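L-serine ammonia-lyase (PDB 5C3U) is a pyridoxal-5'-phosphate-dependent enzyme whose cofactor sits between two alpha/beta domains, consistent with the fold type II (tryptophan synthase beta-like) family. Local coordinates at residues R54-F59 against P79-A84; Y61-T66 against I71-G76; Y143-S146 against L151-Q154; Q110-R113 against H118-L121. All blocks are in the same frame, centred on the assembly; numbering follows the deposited sequence.

Overall arrangement
Contacts 1, 2 and 3 are neighbours around the four-stranded parallel sheet and the helices beside it; contact 4 is set apart, about 21 Å from contact 3 between centres. Contact 1 reaches pyridoxal-5'-phosphate directly, through Asn80. Its centre is about 8 Å from that of contact 3 and about 11 Å from that of contact 2. Contacts 1 and 2 share helix 52-67. Contact 3 joins contact 2 where Val144 N lies 2.9 Å from Val74 O, a probable hydrogen bond. Contact 4 touches contact 1 through Val82 and Leu83 on Ser111 and Ile112. Contacts 2 and 4 reach the same sheet but do not touch; their nearest atoms are about 7 Å apart.

Contact 1. Residues R54-F59 against P79-A84; sequences RGIGAF and PNTVLA. With PLP (pyridoxal-5'-phosphate), chain B.
Asn80 brings its flat amide beside the pyridoxal-5'-phosphate ring, next to O3 and somewhat out of the ring plane, but not over a ring face. Asn80 ND2 donates a hydrogen bond to PLP O3 at 3.1 Å. The bond is bent, with an N-H...acceptor angle of 137°, and O3 is tilted from the amide plane. The same ND2 is 3.5 Å from the PLP methyl carbon C2A, the ring substituent next to O3. CG of Asn80 is anti to its carbonyl carbon (chi1 -58°), which leads the amide away from helix 52-67 and into the pocket. Two further bonds fix the amide's rotation: ND2 also bonds Glu279, and OD1 accepts from the backbone N of Ser315. On the same flank of helix 79-92, Thr81, the next residue, and Ala84, one turn on from Asn80, meet helix 52-67. Ile56 carries the contact. Its CG2 presses on Ala84 CB at 3.8 Å, and its CD1 reaches Thr81 CG2, also at 3.8 Å. The Ile56 and Thr81 side chains cross at about a right angle. Thr81 turns its methyl to Ile56, while its OG1 is bonded to Ser77 O. The small Ala84 lets the helices come close, with the CA atoms of Ile56 and Ala84 6.4 Å apart. All three touching residues are buried. Thr81 and Ala84 thus pack on Ile56 while Asn80 contributes one bond to the cofactor, which Ser147 and the Gly180-Gly182 backbone also bind: a cofactor site at the domain interface, as in fold type II pyridoxal-phosphate enzymes.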
loop_
_atom_site.group_PDB
_atom_site.type_symbol
_atom_site.label_atom_id
_atom_site.label_comp_id
_atom_site.label_asym_id
_atom_site.label_seq_id
_atom_site.Cartn_x
_atom_site.Cartn_y
_atom_site.Cartn_z
ATOM N N ARG A 54 -5.416 7.689 0.978
ATOM C CA ARG A 54 -4.597 8.866 1.333
ATOM C C ARG A 54 -3.954 9.472 0.085
ATOM O O ARG A 54 -4.206 10.644 -0.251
ATOM C CB ARG A 54 -3.495 8.519 2.353
ATOM C CG ARG A 54 -4.030 8.048 3.700
ATOM C CD ARG A 54 -2.895 7.772 4.669
ATOM N NE ARG A 54 -3.415 7.234 5.920
ATOM C CZ ARG A 54 -3.744 7.967 6.979
ATOM N NH1 ARG A 54 -4.215 7.350 8.056
ATOM N NH2 ARG A 54 -3.597 9.299 6.974
ATOM N N GLY A 55 -3.089 8.692 -0.574
ATOM C CA GLY A 55 -2.364 9.177 -1.753
ATOM C C GLY A 55 -3.287 9.523 -2.898
ATOM O O GLY A 55 -3.198 10.620 -3.486
ATOM N N ILE A 56 -4.176 8.576 -3.233
ATOM C CA ILE A 56 -5.055 8.730 -4.398
ATOM C C ILE A 56 -6.093 9.815 -4.137
ATOM O O ILE A 56 -6.386 10.618 -5.030
ATOM C CB ILE A 56 -5.684 7.388 -4.841
ATOM C CG1 ILE A 56 -4.582 6.355 -5.115
ATOM C CG2 ILE A 56 -6.630 7.574 -6.032
ATOM C CD1 ILE A 56 -3.572 6.783 -6.165
ATOM N N GLY A 57 -6.602 9.871 -2.904
ATOM C CA GLY A 57 -7.490 10.950 -2.446
ATOM C C GLY A 57 -6.900 12.329 -2.677
ATOM O O GLY A 57 -7.579 13.216 -3.182
ATOM N N ALA A 58 -5.617 12.497 -2.340
ATOM C CA ALA A 58 -4.951 13.780 -2.502
ATOM C C ALA A 58 -4.818 14.171 -3.971
ATOM O O ALA A 58 -5.011 15.345 -4.325
ATOM C CB ALA A 58 -3.575 13.731 -1.861
ATOM N N PHE A 59 -4.428 13.199 -4.810
ATOM C CA PHE A 59 -4.279 13.418 -6.244
ATOM C C PHE A 59 -5.628 13.823 -6.853
ATOM O O PHE A 59 -5.713 14.836 -7.584
ATOM C CB PHE A 59 -3.740 12.151 -6.909
ATOM C CG PHE A 59 -3.550 12.273 -8.399
ATOM C CD1 PHE A 59 -2.300 12.578 -8.933
ATOM C CD2 PHE A 59 -4.607 12.053 -9.261
ATOM C CE1 PHE A 59 -2.131 12.666 -10.322
ATOM C CE2 PHE A 59 -4.453 12.155 -10.644
ATOM C CZ PHE A 59 -3.201 12.461 -11.165
ATOM N N PRO A 79 -5.703 -3.030 -8.008
ATOM C CA PRO A 79 -7.076 -3.155 -7.479
ATOM C C PRO A 79 -7.429 -2.040 -6.494
ATOM O O PRO A 79 -8.556 -1.502 -6.524
ATOM C CB PRO A 79 -7.063 -4.519 -6.778
ATOM C CG PRO A 79 -5.618 -4.844 -6.562
ATOM C CD PRO A 79 -4.890 -4.229 -7.719
ATOM N N ASN A 80 -6.500 -1.689 -5.616
ATOM C CA ASN A 80 -6.863 -0.690 -4.618
ATOM C C ASN A 80 -6.847 0.714 -5.166
ATOM O O ASN A 80 -7.578 1.577 -4.667
ATOM C CB ASN A 80 -6.027 -0.863 -3.378
ATOM C CG ASN A 80 -6.195 -2.258 -2.813
ATOM O OD1 ASN A 80 -7.342 -2.691 -2.578
ATOM N ND2 ASN A 80 -5.098 -2.990 -2.651
ATOM N N THR A 81 -6.025 0.936 -6.189
ATOM C CA THR A 81 -6.025 2.234 -6.860
ATOM C C THR A 81 -7.365 2.470 -7.551
ATOM O O THR A 81 -7.972 3.529 -7.361
ATOM C CB THR A 81 -4.873 2.348 -7.853
ATOM O OG1 THR A 81 -3.689 1.911 -7.180
ATOM C CG2 THR A 81 -4.697 3.819 -8.308
ATOM N N VAL A 82 -7.855 1.479 -8.301
ATOM C CA VAL A 82 -9.097 1.697 -9.042
ATOM C C VAL A 82 -10.240 1.883 -8.071
ATOM O O VAL A 82 -11.106 2.708 -8.312
ATOM C CB VAL A 82 -9.423 0.645 -10.145
ATOM C CG1 VAL A 82 -8.302 0.639 -11.193
ATOM C CG2 VAL A 82 -9.682 -0.765 -9.586
ATOM N N LEU A 83 -10.212 1.169 -6.947
ATOM C CA LEU A 83 -11.300 1.342 -5.956
ATOM C C LEU A 83 -11.302 2.760 -5.349
ATOM O O LEU A 83 -12.371 3.348 -5.110
ATOM C CB LEU A 83 -11.213 0.268 -4.867
ATOM C CG LEU A 83 -11.625 -1.115 -5.377
ATOM C CD1 LEU A 83 -11.121 -2.196 -4.422
ATOM C CD2 LEU A 83 -13.148 -1.169 -5.476
ATOM N N ALA A 84 -10.106 3.290 -5.072
ATOM C CA ALA A 84 -9.949 4.616 -4.500
ATOM C C ALA A 84 -10.398 5.662 -5.510
ATOM O O ALA A 84 -11.113 6.601 -5.149
ATOM C CB ALA A 84 -8.496 4.872 -4.085
HETATM N N1 PLP B . -0.373 -2.420 0.225
HETATM C C2 PLP B . -1.564 -2.209 -0.363
HETATM C C2A PLP B . -2.794 -2.997 0.018
HETATM C C3 PLP B . -1.666 -1.193 -1.413
HETATM O O3 PLP B . -2.867 -0.952 -2.027
HETATM C C4 PLP B . -0.439 -0.436 -1.739
HETATM C C4A PLP B . -0.491 0.619 -2.762
HETATM C C5 PLP B . 0.825 -0.755 -1.026
HETATM C C6 PLP B . 0.773 -1.756 -0.051
HETATM C C5A PLP B . 2.137 -0.023 -1.316
HETATM O O4P PLP B . 2.067 0.532 -2.624
HETATM P P PLP B . 3.110 1.547 -3.336
HETATM O O1P PLP B . 2.731 2.938 -2.966
HETATM O O2P PLP B . 4.544 1.147 -2.943
HETATM O O3P PLP B . 2.818 1.194 -4.752
#

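Contact 2. Residues Y61-T66 against I71-G76; sequences YQAVQT and IQFVCG
Ala63 and Val64 form a low, uneven surface on helix 52-67, and Phe73 and Ile71 fit against it from the strand side. The Phe73 ring is the main bump. It meets Ala63 edge-on: Ala63 CB lies near the ring plane, 3.6 Å from Phe73 CE1. The small alanine leaves room for the ring to come this close to the helix. Val64 CG2 comes obliquely to the ring, 4.0 Å from Phe73 CZ. The same methyl is 4.0 Å from Ile71 CD1, so it fills the notch between the two strand-side residues. The notch has a second wall because Ile71 folds over the ring of Phe73, two residues along: its CD1 lies 3.8 Å above the Phe73 ring plane, offset toward the rim. Ile71 CG1 stands between the backbone N and the carbonyl carbon (chi1 55°), which brings the chain back over the ring. Behind the contact, Phe73 also packs on Val85 of helix 79-92 and on Ile142. The backbone of strand 72-75 bonds strands 95-100 and 141-143 on its two edges. This is apolar helix-on-sheet packing, with a helix lying against an inner strand of a parallel sheet, as in open alpha/beta domains.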
loop_
_atom_site.group_PDB
_atom_site.type_symbol
_atom_site.label_atom_id
_atom_site.label_comp_id
_atom_site.label_asym_id
_atom_site.label_seq_id
_atom_site.Cartn_x
_atom_site.Cartn_y
_atom_site.Cartn_z
ATOM N N TYR A 61 -8.465 14.941 -5.419
ATOM C CA TYR A 61 -8.944 16.205 -4.848
ATOM C C TYR A 61 -8.296 17.399 -5.543
ATOM O O TYR A 61 -8.988 18.312 -5.993
ATOM C CB TYR A 61 -8.704 16.245 -3.329
ATOM C CG TYR A 61 -9.421 17.394 -2.641
ATOM C CD1 TYR A 61 -8.799 18.633 -2.467
ATOM C CD2 TYR A 61 -10.745 17.258 -2.242
ATOM C CE1 TYR A 61 -9.477 19.694 -1.882
ATOM C CE2 TYR A 61 -11.429 18.303 -1.642
ATOM C CZ TYR A 61 -10.795 19.514 -1.460
ATOM O OH TYR A 61 -11.494 20.535 -0.847
ATOM N N GLN A 62 -6.966 17.372 -5.660
ATOM C CA GLN A 62 -6.224 18.417 -6.323
ATOM C C GLN A 62 -6.554 18.523 -7.811
ATOM O O GLN A 62 -6.644 19.644 -8.353
ATOM C CB GLN A 62 -4.710 18.248 -6.094
ATOM C CG GLN A 62 -3.879 19.451 -6.548
ATOM C CD GLN A 62 -4.393 20.778 -5.994
ATOM O OE1 GLN A 62 -4.518 20.954 -4.788
ATOM N NE2 GLN A 62 -4.679 21.718 -6.878
ATOM N N ALA A 63 -6.738 17.382 -8.481
ATOM C CA ALA A 63 -7.109 17.412 -9.889
ATOM C C ALA A 63 -8.405 18.187 -10.091
ATOM O O ALA A 63 -8.507 18.987 -11.032
ATOM C CB ALA A 63 -7.242 16.006 -10.462
ATOM N N VAL A 64 -9.387 17.934 -9.226
ATOM C CA VAL A 64 -10.674 18.622 -9.345
ATOM C C VAL A 64 -10.542 20.112 -8.978
ATOM O O VAL A 64 -11.124 20.969 -9.646
ATOM C CB VAL A 64 -11.794 17.926 -8.550
ATOM C CG1 VAL A 64 -13.058 18.793 -8.524
ATOM C CG2 VAL A 64 -12.120 16.570 -9.165
ATOM N N GLN A 65 -9.740 20.427 -7.965
ATOM C CA GLN A 65 -9.501 21.844 -7.592
ATOM C C GLN A 65 -8.903 22.615 -8.772
ATOM O O GLN A 65 -9.259 23.761 -9.025
ATOM C CB GLN A 65 -8.549 21.958 -6.401
ATOM C CG GLN A 65 -9.143 21.588 -5.059
ATOM C CD GLN A 65 -10.182 22.594 -4.597
ATOM O OE1 GLN A 65 -9.844 23.711 -4.190
ATOM N NE2 GLN A 65 -11.454 22.203 -4.652
ATOM N N THR A 66 -8.003 21.980 -9.511
ATOM C CA THR A 66 -7.352 22.662 -10.627
ATOM C C THR A 66 -8.141 22.623 -11.950
ATOM O O THR A 66 -8.192 23.617 -12.685
ATOM C CB THR A 66 -5.920 22.125 -10.824
ATOM O OG1 THR A 66 -5.199 22.276 -9.592
ATOM C CG2 THR A 66 -5.206 22.920 -11.903
ATOM N N ILE A 71 -13.863 16.838 -15.904
ATOM C CA ILE A 71 -12.802 15.899 -16.250
ATOM C C ILE A 71 -13.301 14.466 -16.154
ATOM O O ILE A 71 -14.398 14.202 -15.655
ATOM C CB ILE A 71 -11.584 16.068 -15.327
ATOM C CG1 ILE A 71 -12.015 15.932 -13.847
ATOM C CG2 ILE A 71 -10.892 17.391 -15.626
ATOM C CD1 ILE A 71 -10.861 15.757 -12.882
ATOM N N GLN A 72 -12.497 13.539 -16.666
ATOM C CA GLN A 72 -12.748 12.122 -16.449
ATOM C C GLN A 72 -11.514 11.595 -15.765
ATOM O O GLN A 72 -10.404 11.879 -16.222
ATOM C CB GLN A 72 -12.944 11.368 -17.770
ATOM C CG GLN A 72 -14.104 11.855 -18.626
ATOM C CD GLN A 72 -13.680 12.934 -19.606
ATOM O OE1 GLN A 72 -12.605 12.856 -20.199
ATOM N NE2 GLN A 72 -14.523 13.952 -19.775
ATOM N N PHE A 73 -11.676 10.848 -14.669
ATOM C CA PHE A 73 -10.506 10.145 -14.145
ATOM C C PHE A 73 -10.412 8.810 -14.873
ATOM O O PHE A 73 -11.419 8.183 -15.118
ATOM C CB PHE A 73 -10.633 9.880 -12.642
ATOM C CG PHE A 73 -10.430 11.095 -11.774
ATOM C CD1 PHE A 73 -9.203 11.760 -11.757
ATOM C CD2 PHE A 73 -11.420 11.523 -10.917
ATOM C CE1 PHE A 73 -9.001 12.865 -10.932
ATOM C CE2 PHE A 73 -11.225 12.633 -10.088
ATOM C CZ PHE A 73 -10.017 13.305 -10.108
ATOM N N VAL A 74 -9.205 8.389 -15.227
ATOM C CA VAL A 74 -9.016 7.119 -15.933
ATOM C C VAL A 74 -8.009 6.325 -15.112
ATOM O O VAL A 74 -6.968 6.860 -14.702
ATOM C CB VAL A 74 -8.475 7.352 -17.372
ATOM C CG1 VAL A 74 -8.246 6.024 -18.094
ATOM C CG2 VAL A 74 -9.442 8.242 -18.164
ATOM N N CYS A 75 -8.298 5.052 -14.863
ATOM C CA CYS A 75 -7.377 4.252 -14.070
ATOM C C CYS A 75 -7.488 2.772 -14.367
ATOM O O CYS A 75 -8.594 2.239 -14.430
ATOM C CB CYS A 75 -7.606 4.509 -12.570
ATOM S SG CYS A 75 -6.288 3.851 -11.521
ATOM N N GLY A 76 -6.333 2.135 -14.542
ATOM C CA GLY A 76 -6.230 0.667 -14.587
ATOM C C GLY A 76 -5.103 0.129 -13.691
ATOM O O GLY A 76 -4.708 -1.037 -13.828
#

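Contact 3. Residues Y143-S146 against L151-Q154; sequences YVPS and LIWQ
Ile152 points from helix 150-166 end-on at the Pro145-Ser146 backbone. CG1 lies anti to its carbonyl carbon (chi1 -62°), and chi2 is fully extended at 178°, so CD1 reaches as far out as this chain allows. That methyl is 3.3 Å from Pro145 O and 3.8 Å from Ser146 C. It also meets the proline ring, 4.1 Å from Pro145 CG, with the two side chains set at a slant to each other. The other branch, CG2, stands 4.0 Å from Ser146 O. One isoleucine therefore spans two peptide groups of the loop. Ser146 takes part through its backbone, since its CB is directed away from the helix. No hydrogen bond crosses the contact. Pro145 O is buried by methyls of Ile152 and Ile56 and has no polar partner in the model. Helix 52-67 closes in next to both partners: Ile56 touches Ile152, and Phe59 touches Pro145. The carbonyl of Ser147, next along the loop, accepts from Trp153 NE1. The contact joins the loop after the C-terminal end of parallel strand 141-143 to the following helix, and Ser147 OG of that loop binds pyridoxal-5'-phosphate, consistent with a fold type II cofactor site.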
loop_
_atom_site.group_PDB
_atom_site.type_symbol
_atom_site.label_atom_id
_atom_site.label_comp_id
_atom_site.label_asym_id
_atom_site.label_seq_id
_atom_site.Cartn_x
_atom_site.Cartn_y
_atom_site.Cartn_z
ATOM N N TYR A 143 -5.141 10.511 -16.240
ATOM C CA TYR A 143 -4.737 9.196 -15.766
ATOM C C TYR A 143 -4.275 9.278 -14.306
ATOM O O TYR A 143 -3.526 10.180 -13.926
ATOM C CB TYR A 143 -3.641 8.545 -16.635
ATOM C CG TYR A 143 -3.567 7.090 -16.287
ATOM C CD1 TYR A 143 -4.528 6.207 -16.786
ATOM C CD2 TYR A 143 -2.646 6.616 -15.337
ATOM C CE1 TYR A 143 -4.538 4.877 -16.431
ATOM C CE2 TYR A 143 -2.641 5.264 -14.973
ATOM C CZ TYR A 143 -3.607 4.414 -15.517
ATOM O OH TYR A 143 -3.664 3.078 -15.169
ATOM N N VAL A 144 -4.744 8.334 -13.488
ATOM C CA VAL A 144 -4.383 8.300 -12.069
ATOM C C VAL A 144 -3.379 7.185 -11.830
ATOM O O VAL A 144 -3.724 6.001 -11.901
ATOM C CB VAL A 144 -5.609 8.085 -11.158
ATOM C CG1 VAL A 144 -5.189 8.178 -9.688
ATOM C CG2 VAL A 144 -6.668 9.131 -11.445
ATOM N N PRO A 145 -2.110 7.548 -11.595
ATOM C CA PRO A 145 -1.154 6.471 -11.367
ATOM C C PRO A 145 -1.316 5.893 -9.950
ATOM O O PRO A 145 -1.993 6.491 -9.128
ATOM C CB PRO A 145 0.200 7.167 -11.528
ATOM C CG PRO A 145 -0.056 8.611 -11.246
ATOM C CD PRO A 145 -1.550 8.883 -11.327
ATOM N N SER A 146 -0.708 4.743 -9.672
ATOM C CA SER A 146 -0.869 4.148 -8.349
ATOM C C SER A 146 0.125 4.730 -7.330
ATOM O O SER A 146 -0.155 4.741 -6.135
ATOM C CB SER A 146 -0.709 2.623 -8.445
ATOM O OG SER A 146 0.628 2.308 -8.833
ATOM N N LEU A 151 1.794 14.307 -5.710
ATOM C CA LEU A 151 0.560 14.444 -4.919
ATOM C C LEU A 151 0.246 13.208 -4.093
ATOM O O LEU A 151 -0.303 13.311 -2.987
ATOM C CB LEU A 151 -0.644 14.775 -5.812
ATOM C CG LEU A 151 -0.653 16.239 -6.277
ATOM C CD1 LEU A 151 -1.635 16.444 -7.422
ATOM C CD2 LEU A 151 -0.947 17.177 -5.105
ATOM N N ILE A 152 0.532 12.047 -4.670
ATOM C CA ILE A 152 0.339 10.763 -3.981
ATOM C C ILE A 152 1.270 10.700 -2.763
ATOM O O ILE A 152 0.852 10.342 -1.666
ATOM C CB ILE A 152 0.561 9.583 -4.949
ATOM C CG1 ILE A 152 -0.478 9.632 -6.088
ATOM C CG2 ILE A 152 0.476 8.250 -4.215
ATOM C CD1 ILE A 152 -0.329 8.544 -7.116
ATOM N N TRP A 153 2.545 11.056 -2.929
ATOM C CA TRP A 153 3.431 11.050 -1.764
ATOM C C TRP A 153 2.971 11.978 -0.672
ATOM O O TRP A 153 3.025 11.632 0.503
ATOM C CB TRP A 153 4.869 11.389 -2.142
ATOM C CG TRP A 153 5.299 10.726 -3.423
ATOM C CD1 TRP A 153 4.918 9.475 -3.911
ATOM C CD2 TRP A 153 6.224 11.267 -4.428
ATOM N NE1 TRP A 153 5.528 9.212 -5.119
ATOM C CE2 TRP A 153 6.318 10.256 -5.489
ATOM C CE3 TRP A 153 6.963 12.457 -4.551
ATOM C CZ2 TRP A 153 7.113 10.440 -6.618
ATOM C CZ3 TRP A 153 7.748 12.627 -5.695
ATOM C CH2 TRP A 153 7.827 11.641 -6.699
ATOM N N GLN A 154 2.544 13.174 -1.059
ATOM C CA GLN A 154 2.037 14.160 -0.115
ATOM C C GLN A 154 0.831 13.619 0.660
ATOM O O GLN A 154 0.755 13.749 1.904
ATOM C CB GLN A 154 1.654 15.422 -0.886
ATOM C CG GLN A 154 1.332 16.623 -0.025
ATOM C CD GLN A 154 0.469 17.618 -0.772
ATOM O OE1 GLN A 154 0.974 18.589 -1.328
ATOM N NE2 GLN A 154 -0.839 17.363 -0.819
#

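Contact 4. Residues Q110-R113 against H118-L121; sequences QSIR and HLIL
This is a largely apolar helix-to-strand contact inside a beta-alpha-beta unit, where Leu119 of strand 118-121 inserts between Ile112 and Arg113 of helix 106-114. Its two methyls divide the work. Leu119 CD1 takes the buried side, 4.1 Å from Ile112 CG2 and 4.2 Å from Ile112 CD1. Leu119 CD2 takes the outer side, 4.1 Å from Arg113 NE and 4.2 Å from Arg113 CG. The Leu119 and Ile112 side chains meet at about a right angle. CG of Leu119 is anti to its backbone N (chi1 179°), and this holds the fork out toward the helix. Arg113 bends at chi3 (-147°) and crosses the leucine at a slant. Exposed to solvent, it borders Leu119 on the outer side. No hydrogen bond crosses the contact. On its inner side Ile112 continues onto Val82 and Leu83 of helix 79-92 and onto Ile98 of the neighbouring strand, to which strand 118-121 is bonded through its backbone. Strand 118-121 is the outermost strand of its sheet on this side. The arrangement is the closing half of a beta-alpha-beta crossover, from strand 95-100 through helix 106-114 to the adjacent parallel strand.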
loop_
_atom_site.group_PDB
_atom_site.type_symbol
_atom_site.label_atom_id
_atom_site.label_comp_id
_atom_site.label_asym_id
_atom_site.label_seq_id
_atom_site.Cartn_x
_atom_site.Cartn_y
_atom_site.Cartn_z
ATOM N N GLN A 110 -18.367 -5.029 -8.557
ATOM C CA GLN A 110 -19.654 -4.516 -8.083
ATOM C C GLN A 110 -19.495 -3.155 -7.406
ATOM O O GLN A 110 -20.335 -2.274 -7.578
ATOM C CB GLN A 110 -20.321 -5.492 -7.114
ATOM C CG GLN A 110 -21.689 -5.020 -6.628
ATOM C CD GLN A 110 -22.682 -4.824 -7.767
ATOM O OE1 GLN A 110 -23.200 -5.789 -8.332
ATOM N NE2 GLN A 110 -22.953 -3.569 -8.105
ATOM N N SER A 111 -18.421 -2.999 -6.629
ATOM C CA SER A 111 -18.172 -1.738 -5.933
ATOM C C SER A 111 -17.992 -0.614 -6.921
ATOM O O SER A 111 -18.503 0.493 -6.706
ATOM C CB SER A 111 -16.928 -1.816 -5.049
ATOM O OG SER A 111 -17.175 -2.640 -3.940
ATOM N N ILE A 112 -17.235 -0.895 -7.988
ATOM C CA ILE A 112 -16.960 0.103 -9.011
ATOM C C ILE A 112 -18.231 0.501 -9.767
ATOM O O ILE A 112 -18.465 1.678 -10.027
ATOM C CB ILE A 112 -15.856 -0.373 -9.973
ATOM C CG1 ILE A 112 -14.548 -0.588 -9.200
ATOM C CG2 ILE A 112 -15.663 0.626 -11.113
ATOM C CD1 ILE A 112 -13.538 -1.412 -9.956
ATOM N N ARG A 113 -19.058 -0.483 -10.104
ATOM C CA ARG A 113 -20.359 -0.203 -10.739
ATOM C C ARG A 113 -21.297 0.580 -9.827
ATOM O O ARG A 113 -21.930 1.539 -10.263
ATOM C CB ARG A 113 -21.057 -1.489 -11.163
ATOM C CG ARG A 113 -20.445 -2.194 -12.356
ATOM C CD ARG A 113 -21.327 -3.379 -12.740
ATOM N NE ARG A 113 -20.548 -4.491 -13.280
ATOM C CZ ARG A 113 -20.250 -5.609 -12.617
ATOM N NH1 ARG A 113 -19.523 -6.548 -13.207
ATOM N NH2 ARG A 113 -20.677 -5.799 -11.369
ATOM N N HIS A 118 -17.619 3.918 -15.036
ATOM C CA HIS A 118 -17.679 3.088 -16.236
ATOM C C HIS A 118 -16.613 2.038 -16.199
ATOM O O HIS A 118 -15.419 2.339 -16.252
ATOM C CB HIS A 118 -17.637 3.964 -17.478
ATOM C CG HIS A 118 -18.719 5.012 -17.474
ATOM N ND1 HIS A 118 -18.487 6.295 -17.134
ATOM C CD2 HIS A 118 -20.092 4.908 -17.707
ATOM C CE1 HIS A 118 -19.646 6.990 -17.180
ATOM N NE2 HIS A 118 -20.627 6.140 -17.532
ATOM N N LEU A 119 -17.050 0.786 -16.086
ATOM C CA LEU A 119 -16.136 -0.327 -15.903
ATOM C C LEU A 119 -15.878 -1.068 -17.203
ATOM O O LEU A 119 -16.809 -1.452 -17.901
ATOM C CB LEU A 119 -16.691 -1.290 -14.847
ATOM C CG LEU A 119 -15.875 -2.542 -14.521
ATOM C CD1 LEU A 119 -14.508 -2.147 -13.965
ATOM C CD2 LEU A 119 -16.649 -3.395 -13.531
ATOM N N ILE A 120 -14.600 -1.261 -17.524
ATOM C CA ILE A 120 -14.176 -2.050 -18.674
ATOM C C ILE A 120 -13.346 -3.236 -18.185
ATOM O O ILE A 120 -12.450 -3.067 -17.353
ATOM C CB ILE A 120 -13.345 -1.170 -19.638
ATOM C CG1 ILE A 120 -14.234 -0.045 -20.182
ATOM C CG2 ILE A 120 -12.717 -1.996 -20.762
ATOM C CD1 ILE A 120 -13.506 1.175 -20.669
ATOM N N LEU A 121 -13.643 -4.430 -18.697
ATOM C CA LEU A 121 -12.886 -5.625 -18.345
ATOM C C LEU A 121 -11.906 -5.953 -19.453
ATOM O O LEU A 121 -12.305 -6.242 -20.585
ATOM C CB LEU A 121 -13.822 -6.808 -18.055
ATOM C CG LEU A 121 -14.289 -6.951 -16.602
ATOM C CD1 LEU A 121 -15.365 -5.936 -16.249
ATOM C CD2 LEU A 121 -14.798 -8.365 -16.331
#